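Local structure of hypothetical protein aq_1665 (Aquifex aeolicus, 1XM7) at residues Glu23-Gly28 with Asn174-Ile179; Glu62-Trp67 with Lys89-Glu94; Ser112-Lys117 with Glu122-Arg127. The protein is of unknown function but belongs to the calcineurin-like phosphoesterase family, so it is probably a hydrolase. One frame throughout, in Å; residues are numbered along the deposited sequence.

Contact 1. Residues Glu23-Gly28 with Asn174-Ile179; sequences EVRFKG and NDYKPI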
loop_
_atom_site.group_PDB
_atom_site.type_symbol
_atom_site.label_atom_id
_atom_site.label_comp_id
_atom_site.label_asym_id
_atom_site.label_seq_id
_atom_site.Cartn_x
_atom_site.Cartn_y
_atom_site.Cartn_z
ATOM N N GLU A 23 -3.455 -4.991 -18.990
ATOM C CA GLU A 23 -2.661 -3.806 -19.220
ATOM C C GLU A 23 -1.367 -3.769 -18.406
ATOM O O GLU A 23 -0.278 -3.714 -18.972
ATOM C CB GLU A 23 -3.504 -2.578 -18.892
ATOM C CG GLU A 23 -4.629 -2.275 -19.883
ATOM C CD GLU A 23 -4.117 -1.594 -21.151
ATOM O OE1 GLU A 23 -4.948 -1.024 -21.900
ATOM O OE2 GLU A 23 -2.884 -1.632 -21.399
ATOM N N VAL A 24 -1.488 -3.808 -17.083
ATOM C CA VAL A 24 -0.326 -3.736 -16.205
ATOM C C VAL A 24 0.210 -5.032 -15.619
ATOM O O VAL A 24 1.418 -5.216 -15.530
ATOM C CB VAL A 24 -0.602 -2.795 -15.042
ATOM C CG1 VAL A 24 -0.525 -1.372 -15.515
ATOM C CG2 VAL A 24 -1.978 -3.083 -14.466
ATOM N N ARG A 25 -0.683 -5.916 -15.194
ATOM C CA ARG A 25 -0.272 -7.182 -14.598
ATOM C C ARG A 25 0.204 -8.181 -15.651
ATOM O O ARG A 25 -0.358 -8.289 -16.742
ATOM C CB ARG A 25 -1.422 -7.779 -13.782
ATOM C CG ARG A 25 -1.884 -6.905 -12.620
ATOM C CD ARG A 25 -0.946 -6.961 -11.417
ATOM N NE ARG A 25 -1.407 -6.082 -10.339
ATOM C CZ ARG A 25 -1.016 -6.158 -9.067
ATOM N NH1 ARG A 25 -0.144 -7.078 -8.678
ATOM N NH2 ARG A 25 -1.507 -5.305 -8.177
ATOM N N PHE A 26 1.240 -8.927 -15.287
ATOM C CA PHE A 26 1.866 -9.903 -16.164
ATOM C C PHE A 26 2.363 -11.058 -15.317
ATOM O O PHE A 26 2.618 -10.888 -14.128
ATOM C CB PHE A 26 3.060 -9.242 -16.813
ATOM C CG PHE A 26 4.005 -8.643 -15.814
ATOM C CD1 PHE A 26 4.955 -9.437 -15.167
ATOM C CD2 PHE A 26 3.909 -7.295 -15.467
ATOM C CE1 PHE A 26 5.795 -8.895 -14.188
ATOM C CE2 PHE A 26 4.750 -6.740 -14.483
ATOM C CZ PHE A 26 5.691 -7.542 -13.846
ATOM N N LYS A 27 2.536 -12.221 -15.935
ATOM C CA LYS A 27 3.023 -13.387 -15.214
ATOM C C LYS A 27 4.397 -13.117 -14.575
ATOM O O LYS A 27 5.289 -12.546 -15.200
ATOM C CB LYS A 27 3.106 -14.588 -16.154
ATOM C CG LYS A 27 3.501 -15.870 -15.443
ATOM C CD LYS A 27 3.344 -17.099 -16.333
ATOM C CE LYS A 27 3.594 -18.378 -15.534
ATOM N NZ LYS A 27 2.827 -18.412 -14.240
ATOM N N GLY A 28 4.555 -13.521 -13.318
ATOM C CA GLY A 28 5.813 -13.298 -12.633
ATOM C C GLY A 28 5.935 -11.917 -12.007
ATOM O O GLY A 28 7.048 -11.409 -11.849
ATOM N N ASN A 174 3.234 2.504 -9.655
ATOM C CA ASN A 174 4.635 2.839 -9.461
ATOM C C ASN A 174 5.609 1.813 -10.008
ATOM O O ASN A 174 6.715 1.670 -9.502
ATOM C CB ASN A 174 4.904 3.089 -7.975
ATOM C CG ASN A 174 3.782 3.866 -7.312
ATOM O OD1 ASN A 174 2.902 3.287 -6.680
ATOM N ND2 ASN A 174 3.791 5.179 -7.478
ATOM N N ASP A 175 5.190 1.111 -11.054
ATOM C CA ASP A 175 6.032 0.113 -11.702
ATOM C C ASP A 175 6.542 -0.928 -10.697
ATOM O O ASP A 175 7.717 -1.299 -10.697
ATOM C CB ASP A 175 7.203 0.819 -12.421
ATOM C CG ASP A 175 7.820 -0.035 -13.538
ATOM O OD1 ASP A 175 7.063 -0.742 -14.248
ATOM O OD2 ASP A 175 9.062 0.012 -13.722
ATOM N N TYR A 176 5.638 -1.385 -9.835
ATOM C CA TYR A 176 5.941 -2.394 -8.822
ATOM C C TYR A 176 7.150 -2.093 -7.940
ATOM O O TYR A 176 7.966 -2.969 -7.666
ATOM C CB TYR A 176 6.091 -3.766 -9.496
ATOM C CG TYR A 176 4.874 -4.132 -10.318
ATOM C CD1 TYR A 176 4.652 -3.550 -11.565
ATOM C CD2 TYR A 176 3.894 -4.984 -9.808
ATOM C CE1 TYR A 176 3.482 -3.803 -12.274
ATOM C CE2 TYR A 176 2.717 -5.240 -10.510
ATOM C CZ TYR A 176 2.520 -4.646 -11.738
ATOM O OH TYR A 176 1.354 -4.886 -12.427
ATOM N N LYS A 177 7.247 -0.845 -7.493
ATOM C CA LYS A 177 8.330 -0.405 -6.612
ATOM C C LYS A 177 7.755 0.347 -5.405
ATOM O O LYS A 177 6.801 1.121 -5.536
ATOM C CB LYS A 177 9.289 0.524 -7.354
ATOM C CG LYS A 177 10.096 -0.129 -8.447
ATOM C CD LYS A 177 11.031 0.879 -9.078
ATOM C CE LYS A 177 11.694 0.292 -10.309
ATOM N NZ LYS A 177 12.511 1.305 -11.047
ATOM N N PRO A 178 8.328 0.130 -4.212
ATOM C CA PRO A 178 7.806 0.833 -3.039
ATOM C C PRO A 178 8.097 2.298 -3.238
ATOM O O PRO A 178 8.934 2.659 -4.054
ATOM C CB PRO A 178 8.633 0.263 -1.906
ATOM C CG PRO A 178 9.974 0.082 -2.567
ATOM C CD PRO A 178 9.587 -0.565 -3.885
ATOM N N ILE A 179 7.404 3.149 -2.508
ATOM C CA ILE A 179 7.657 4.567 -2.622
ATOM C C ILE A 179 8.526 4.931 -1.440
ATOM O O ILE A 179 8.286 4.487 -0.324
ATOM C CB ILE A 179 6.354 5.354 -2.607
ATOM C CG1 ILE A 179 5.653 5.158 -3.945
ATOM C CG2 ILE A 179 6.629 6.814 -2.343
ATOM C CD1 ILE A 179 4.282 5.742 -4.007
#

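Contact 2. Residues Glu62-Trp67 with Lys89-Glu94; sequences EYLRIW and KEYFDE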
loop_
_atom_site.group_PDB
_atom_site.type_symbol
_atom_site.label_atom_id
_atom_site.label_comp_id
_atom_site.label_asym_id
_atom_site.label_seq_id
_atom_site.Cartn_x
_atom_site.Cartn_y
_atom_site.Cartn_z
ATOM N N GLU A 62 7.136 -19.803 -2.575
ATOM C CA GLU A 62 8.042 -19.145 -1.640
ATOM C C GLU A 62 7.893 -17.636 -1.594
ATOM O O GLU A 62 8.657 -16.957 -0.900
ATOM C CB GLU A 62 9.503 -19.465 -1.975
ATOM C CG GLU A 62 9.832 -20.939 -2.234
ATOM C CD GLU A 62 9.351 -21.862 -1.135
ATOM O OE1 GLU A 62 9.250 -21.412 0.031
ATOM O OE2 GLU A 62 9.087 -23.049 -1.441
ATOM N N TYR A 63 6.923 -17.100 -2.321
ATOM C CA TYR A 63 6.748 -15.660 -2.323
ATOM C C TYR A 63 6.653 -15.109 -0.902
ATOM O O TYR A 63 7.341 -14.148 -0.548
ATOM C CB TYR A 63 5.499 -15.261 -3.124
ATOM C CG TYR A 63 5.544 -15.613 -4.603
ATOM C CD1 TYR A 63 6.759 -15.683 -5.289
ATOM C CD2 TYR A 63 4.369 -15.874 -5.317
ATOM C CE1 TYR A 63 6.806 -16.007 -6.637
ATOM C CE2 TYR A 63 4.407 -16.199 -6.671
ATOM C CZ TYR A 63 5.633 -16.267 -7.324
ATOM O OH TYR A 63 5.699 -16.622 -8.654
ATOM N N LEU A 64 5.817 -15.730 -0.078
ATOM C CA LEU A 64 5.630 -15.265 1.286
ATOM C C LEU A 64 6.838 -15.501 2.184
ATOM O O LEU A 64 7.174 -14.655 3.012
ATOM C CB LEU A 64 4.373 -15.905 1.899
ATOM C CG LEU A 64 3.051 -15.608 1.176
ATOM C CD1 LEU A 64 1.894 -15.999 2.074
ATOM C CD2 LEU A 64 2.960 -14.126 0.809
ATOM N N ARG A 65 7.484 -16.648 2.025
ATOM C CA ARG A 65 8.656 -16.962 2.825
ATOM C C ARG A 65 9.709 -15.907 2.487
ATOM O O ARG A 65 10.383 -15.382 3.369
ATOM C CB ARG A 65 9.153 -18.373 2.484
ATOM C CG ARG A 65 10.181 -18.949 3.464
ATOM C CD ARG A 65 10.432 -20.461 3.242
ATOM N NE ARG A 65 9.253 -21.274 3.563
ATOM C CZ ARG A 65 9.192 -22.606 3.477
ATOM N NH1 ARG A 65 10.253 -23.305 3.078
ATOM N NH2 ARG A 65 8.059 -23.240 3.769
ATOM N N ILE A 66 9.823 -15.583 1.201
ATOM C CA ILE A 66 10.781 -14.587 0.737
ATOM C C ILE A 66 10.460 -13.228 1.349
ATOM O O ILE A 66 11.340 -12.552 1.892
ATOM C CB ILE A 66 10.767 -14.483 -0.807
ATOM C CG1 ILE A 66 11.342 -15.765 -1.407
ATOM C CG2 ILE A 66 11.566 -13.265 -1.265
ATOM C CD1 ILE A 66 11.166 -15.871 -2.901
ATOM N N TRP A 67 9.200 -12.825 1.262
ATOM C CA TRP A 67 8.771 -11.558 1.839
ATOM C C TRP A 67 9.175 -11.482 3.311
ATOM O O TRP A 67 9.722 -10.485 3.772
ATOM C CB TRP A 67 7.249 -11.427 1.708
ATOM C CG TRP A 67 6.632 -10.427 2.630
ATOM C CD1 TRP A 67 6.293 -10.613 3.943
ATOM C CD2 TRP A 67 6.318 -9.073 2.321
ATOM N NE1 TRP A 67 5.788 -9.452 4.469
ATOM C CE2 TRP A 67 5.791 -8.488 3.496
ATOM C CE3 TRP A 67 6.431 -8.290 1.163
ATOM C CZ2 TRP A 67 5.378 -7.157 3.548
ATOM C CZ3 TRP A 67 6.019 -6.957 1.214
ATOM C CH2 TRP A 67 5.499 -6.407 2.402
ATOM N N LYS A 89 -0.322 -12.149 10.952
ATOM C CA LYS A 89 0.575 -11.776 12.033
ATOM C C LYS A 89 2.033 -12.124 11.847
ATOM O O LYS A 89 2.906 -11.411 12.355
ATOM C CB LYS A 89 0.070 -12.315 13.368
ATOM C CG LYS A 89 -1.092 -11.485 13.887
ATOM C CD LYS A 89 -1.393 -11.714 15.356
ATOM C CE LYS A 89 -2.552 -10.818 15.822
ATOM N NZ LYS A 89 -2.770 -10.841 17.308
ATOM N N GLU A 90 2.325 -13.181 11.104
ATOM C CA GLU A 90 3.723 -13.519 10.939
ATOM C C GLU A 90 4.393 -13.057 9.668
ATOM O O GLU A 90 5.449 -13.566 9.294
ATOM C CB GLU A 90 3.943 -15.005 11.120
ATOM C CG GLU A 90 3.543 -15.870 9.992
ATOM C CD GLU A 90 3.779 -17.308 10.374
ATOM O OE1 GLU A 90 2.805 -17.981 10.793
ATOM O OE2 GLU A 90 4.952 -17.746 10.292
ATOM N N TYR A 91 3.785 -12.075 9.020
ATOM C CA TYR A 91 4.354 -11.504 7.815
ATOM C C TYR A 91 4.549 -10.018 8.075
ATOM O O TYR A 91 5.181 -9.311 7.286
ATOM C CB TYR A 91 3.423 -11.745 6.636
ATOM C CG TYR A 91 3.381 -13.203 6.211
ATOM C CD1 TYR A 91 4.478 -13.804 5.573
ATOM C CD2 TYR A 91 2.241 -13.982 6.431
ATOM C CE1 TYR A 91 4.433 -15.143 5.158
ATOM C CE2 TYR A 91 2.190 -15.319 6.021
ATOM C CZ TYR A 91 3.283 -15.889 5.382
ATOM O OH TYR A 91 3.194 -17.187 4.933
ATOM N N PHE A 92 4.017 -9.570 9.215
ATOM C CA PHE A 92 4.098 -8.179 9.648
ATOM C C PHE A 92 4.352 -8.100 11.149
ATOM O O PHE A 92 4.009 -9.023 11.902
ATOM C CB PHE A 92 2.796 -7.461 9.317
ATOM C CG PHE A 92 2.533 -7.356 7.856
ATOM C CD1 PHE A 92 3.113 -6.338 7.107
ATOM C CD2 PHE A 92 1.753 -8.308 7.207
ATOM C CE1 PHE A 92 2.922 -6.265 5.728
ATOM C CE2 PHE A 92 1.559 -8.245 5.829
ATOM C CZ PHE A 92 2.146 -7.219 5.089
ATOM N N ASP A 93 4.953 -6.990 11.573
ATOM C CA ASP A 93 5.268 -6.745 12.976
ATOM C C ASP A 93 4.135 -5.989 13.641
ATOM O O ASP A 93 3.890 -6.145 14.834
ATOM C CB ASP A 93 6.555 -5.938 13.081
ATOM C CG ASP A 93 7.710 -6.611 12.371
ATOM O OD1 ASP A 93 8.152 -6.116 11.316
ATOM O OD2 ASP A 93 8.174 -7.655 12.870
ATOM N N GLU A 94 3.453 -5.166 12.854
ATOM C CA GLU A 94 2.323 -4.373 13.333
ATOM C C GLU A 94 1.221 -4.432 12.280
ATOM O O GLU A 94 1.492 -4.380 11.077
ATOM C CB GLU A 94 2.736 -2.906 13.540
ATOM C CG GLU A 94 3.810 -2.649 14.617
ATOM C CD GLU A 94 4.432 -1.240 14.539
ATOM O OE1 GLU A 94 3.676 -0.255 14.371
ATOM O OE2 GLU A 94 5.678 -1.113 14.655
#

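Contact 3. Residues Ser112-Lys117 with Glu122-Arg127; sequences SHYPAK and ERYPDR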
loop_
_atom_site.group_PDB
_atom_site.type_symbol
_atom_site.label_atom_id
_atom_site.label_comp_id
_atom_site.label_asym_id
_atom_site.label_seq_id
_atom_site.Cartn_x
_atom_site.Cartn_y
_atom_site.Cartn_z
ATOM N N SER A 112 -3.792 4.809 4.896
ATOM C CA SER A 112 -5.005 4.026 4.806
ATOM C C SER A 112 -4.986 3.274 3.479
ATOM O O SER A 112 -4.227 3.624 2.577
ATOM C CB SER A 112 -6.211 4.943 4.869
ATOM O OG SER A 112 -7.396 4.183 4.963
ATOM N N HIS A 113 -5.794 2.229 3.360
ATOM C CA HIS A 113 -5.845 1.484 2.115
ATOM C C HIS A 113 -6.764 2.206 1.146
ATOM O O HIS A 113 -6.527 2.227 -0.054
ATOM C CB HIS A 113 -6.394 0.082 2.352
ATOM C CG HIS A 113 -6.712 -0.658 1.090
ATOM N ND1 HIS A 113 -5.737 -1.170 0.259
ATOM C CD2 HIS A 113 -7.895 -0.940 0.498
ATOM C CE1 HIS A 113 -6.307 -1.733 -0.792
ATOM N NE2 HIS A 113 -7.615 -1.608 -0.671
ATOM N N TYR A 114 -7.816 2.803 1.689
ATOM C CA TYR A 114 -8.812 3.491 0.886
ATOM C C TYR A 114 -8.460 4.926 0.614
ATOM O O TYR A 114 -7.830 5.582 1.435
ATOM C CB TYR A 114 -10.183 3.415 1.571
ATOM C CG TYR A 114 -10.580 2.001 1.936
ATOM C CD1 TYR A 114 -10.029 1.372 3.056
ATOM C CD2 TYR A 114 -11.441 1.262 1.119
ATOM C CE1 TYR A 114 -10.318 0.044 3.352
ATOM C CE2 TYR A 114 -11.737 -0.072 1.406
ATOM C CZ TYR A 114 -11.171 -0.674 2.525
ATOM O OH TYR A 114 -11.451 -1.992 2.822
ATOM N N PRO A 115 -8.858 5.434 -0.562
ATOM C CA PRO A 115 -8.597 6.817 -0.978
ATOM C C PRO A 115 -9.705 7.737 -0.474
ATOM O O PRO A 115 -10.704 7.271 0.084
ATOM C CB PRO A 115 -8.609 6.710 -2.498
ATOM C CG PRO A 115 -9.737 5.736 -2.721
ATOM C CD PRO A 115 -9.458 4.663 -1.674
ATOM N N ALA A 116 -9.533 9.037 -0.674
ATOM C CA ALA A 116 -10.551 9.985 -0.260
ATOM C C ALA A 116 -11.729 9.800 -1.214
ATOM O O ALA A 116 -12.896 9.892 -0.813
ATOM C CB ALA A 116 -10.013 11.414 -0.341
ATOM N N LYS A 117 -11.416 9.520 -2.475
ATOM C CA LYS A 117 -12.437 9.320 -3.493
ATOM C C LYS A 117 -11.862 8.507 -4.636
ATOM O O LYS A 117 -10.796 8.838 -5.141
ATOM C CB LYS A 117 -12.904 10.667 -4.025
ATOM C CG LYS A 117 -14.118 10.577 -4.918
ATOM C CD LYS A 117 -14.538 11.957 -5.418
ATOM C CE LYS A 117 -16.058 12.100 -5.388
ATOM N NZ LYS A 117 -16.623 11.856 -4.009
ATOM N N GLU A 122 -16.448 4.074 -6.990
ATOM C CA GLU A 122 -16.479 4.152 -5.540
ATOM C C GLU A 122 -17.206 2.955 -4.959
ATOM O O GLU A 122 -18.390 3.017 -4.646
ATOM C CB GLU A 122 -17.139 5.457 -5.109
ATOM C CG GLU A 122 -16.135 6.593 -5.048
ATOM C CD GLU A 122 -16.766 7.950 -5.203
ATOM O OE1 GLU A 122 -16.932 8.392 -6.363
ATOM O OE2 GLU A 122 -17.101 8.564 -4.163
ATOM N N ARG A 123 -16.465 1.862 -4.827
ATOM C CA ARG A 123 -16.988 0.608 -4.311
ATOM C C ARG A 123 -17.203 0.605 -2.810
ATOM O O ARG A 123 -18.054 -0.118 -2.303
ATOM C CB ARG A 123 -16.035 -0.531 -4.670
ATOM C CG ARG A 123 -16.098 -1.006 -6.118
ATOM C CD ARG A 123 -14.964 -1.979 -6.370
ATOM N NE ARG A 123 -13.685 -1.273 -6.336
ATOM C CZ ARG A 123 -12.489 -1.859 -6.301
ATOM N NH1 ARG A 123 -12.392 -3.185 -6.289
ATOM N NH2 ARG A 123 -11.385 -1.113 -6.293
ATOM N N TYR A 124 -16.424 1.405 -2.097
ATOM C CA TYR A 124 -16.534 1.453 -0.648
ATOM C C TYR A 124 -16.682 2.884 -0.164
ATOM O O TYR A 124 -15.842 3.388 0.577
ATOM C CB TYR A 124 -15.297 0.790 -0.035
ATOM C CG TYR A 124 -15.197 -0.676 -0.391
ATOM C CD1 TYR A 124 -16.065 -1.600 0.173
ATOM C CD2 TYR A 124 -14.294 -1.128 -1.349
ATOM C CE1 TYR A 124 -16.047 -2.934 -0.204
ATOM C CE2 TYR A 124 -14.268 -2.471 -1.742
ATOM C CZ TYR A 124 -15.153 -3.366 -1.161
ATOM O OH TYR A 124 -15.177 -4.690 -1.540
ATOM N N PRO A 125 -17.768 3.560 -0.574
ATOM C CA PRO A 125 -18.033 4.948 -0.183
ATOM C C PRO A 125 -17.983 5.248 1.322
ATOM O O PRO A 125 -17.520 6.320 1.725
ATOM C CB PRO A 125 -19.403 5.227 -0.805
ATOM C CG PRO A 125 -20.014 3.870 -0.943
ATOM C CD PRO A 125 -18.869 3.032 -1.397
ATOM N N ASP A 126 -18.446 4.307 2.143
ATOM C CA ASP A 126 -18.438 4.477 3.602
ATOM C C ASP A 126 -17.007 4.540 4.117
ATOM O O ASP A 126 -16.681 5.356 4.973
ATOM C CB ASP A 126 -19.139 3.309 4.306
ATOM C CG ASP A 126 -20.649 3.321 4.131
ATOM O OD1 ASP A 126 -21.272 2.264 4.365
ATOM O OD2 ASP A 126 -21.219 4.371 3.774
ATOM N N ARG A 127 -16.153 3.666 3.605
ATOM C CA ARG A 127 -14.763 3.642 4.052
ATOM C C ARG A 127 -14.000 4.873 3.539
ATOM O O ARG A 127 -13.126 5.413 4.231
ATOM C CB ARG A 127 -14.104 2.322 3.617
ATOM C CG ARG A 127 -14.861 1.121 4.166
ATOM C CD ARG A 127 -14.346 -0.224 3.682
ATOM N NE ARG A 127 -15.349 -1.264 3.918
ATOM C CZ ARG A 127 -15.199 -2.543 3.591
ATOM N NH1 ARG A 127 -14.083 -2.957 3.015
ATOM N NH2 ARG A 127 -16.177 -3.405 3.815
#

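Contact 1. Residues Glu23-Gly28 with Asn174-Ile179
Y176 joins V24, R25 and F26 in a loop-to-loop contact centred on one aromatic side chain. Segment 23-28 leads from helix 17-20 into helix 29-38. Segment 174-179 leads into edge strand 179-180. The backbones stay apart, and the tyrosine spans the distance. D175 and Y176 both have left-handed helical backbone angles, a sharp turn before the strand.

F26 meets Y176 in a T-shaped pair. The edge of F26 points at the tyrosine face, with ring centroids 5.4 Å apart and planes at 65°. The phenylalanine ring gets there with CG between its own backbone N and carbonyl carbon (chi1 54°). V24 CB lies 3.9 Å from Y176 OH.

D9 and T10 fall in a sequence that matches the D-x-H signature of the metallophosphoesterase family. R25 NH2 bonds D9 O, and R25 NH1 bonds T10 O. R25 NE forms a salt bridge with E172. These bonds fix the guanidinium that Y176 packs against.

R25 bends at chi2 and passes the hydroxyl end of the ring, its CD 3.3 Å from Y176 OH. The guanidinium stands almost upright to the ring (86°). Y176 CE2 lies over one guanidinium face, while R25 NH1 lies at the ring edge, 3.9 Å from Y176 CE2. I33 of helix 29-38 touches Y176, and V32 touches F26.

Contact 2. Residues Glu62-Trp67 with Lys89-Glu94
W67 and L64 of helix 63-69 pack against Y91 and F92 in the loop that leads into strand 94-96. In this two-sheet metallophosphoesterase fold, that strand is an edge of the five-stranded mixed sheet. The contact therefore joins a helix to the approach of an edge strand.

One hydrogen bond anchors it. W67 NE1 donates to Y91 O over 2.9 Å, nearly straight at 168°. The N-H points at the oxygen in the indole's own plane; seen from the carbonyl, the donor is tilted 17° from its plane. The indole is set for this with CG anti to the backbone N of W67 (chi1 161°). The bond gives the indole N-H a partner in a buried place.

F92 follows directly in the chain and crosses the indole at about a right angle. F92 CE1 comes within 3.4 Å of W67 CZ2, and W67 NE1 lies over one face of the phenylalanine. The five-membered ring of W67 and the F92 ring meet obliquely.

Y91 turns toward the preceding helical turn, where it crosses L64 at about a right angle. Y91 CE1 is 3.3 Å from L64 CB. At the tyrosine tip, L64 CD1 sits 3.4 Å from Y91 OH.

Further out, F53 meets the rings of both W67 and F92 and also touches L64. L76 of strand 73-77 packs on F92, and L37 of helix 29-38 packs on W67. The start of the helix is held by D59: its OD2 accepts L64 N, and its OD1 accepts R65 N.

Contact 3. Residues Ser112-Lys117 with Glu122-Arg127
Y114 and R127 bring their CA atoms to 6.7 Å, and K117 and E122 to 6.9 Å, as the chain doubles back from the loop after strand 107-112 to the start of helix 125-137.

R127 CB lies over one face of the Y114 ring, 3.9 Å from the ring centroid, in a CH-pi contact. H113 CD2 lies over the opposite face. The edge of Y114 points at the Y124 face in an offset T-shaped pair, planes at 79°.

R127 is extended from CG to NE (chi2 175°), which carries CD over the Y114 ring and NH1 to the hydroxyl. R127 NH1 donates to Y114 OH over 2.8 Å, bent at 146°, with the hydroxyl near the guanidinium plane. Y124 CD1 lies over the centre of one face of the R127 guanidinium.

The SHYP sequence resembles the family signature whose histidine usually belongs to the metal site. H113 ND1 is hydrogen-bonded to L50 O.

K117 NZ and E122 OE2 form a salt bridge at 3.3 Å, with only a weak hydrogen bond in it. K117 NZ is also hydrogen-bonded to Y162 OH, its stronger partner.

The single, somewhat bent bond to Y114 OH and the filled ring faces should limit rotation of this tyrosine. The K117-E122 pair probably adds mainly charge attraction.

Overall arrangement
After strand 4-7 and helix 17-20 the chain reaches segment 23-28, ahead of helix 29-38. Contact 1 closes only when segment 174-179 arrives, so its long loop encloses both other contacts. Contact 2 opens at helix 63-69 and closes at 89-94, after strand 73-77. Contact 3 follows in series as a short loop. No loops cross. Contacts 1 and 2 both lie by the five-stranded sheet, near strands 179-180 and 94-96, its two edges. Contact 3 ties the loop after strand 107-112, of the four-stranded sheet, to the start of helix 125-137. Contacts 2 and 3 lie on opposite sides of the chain's centre, their own centres about 26 Å apart.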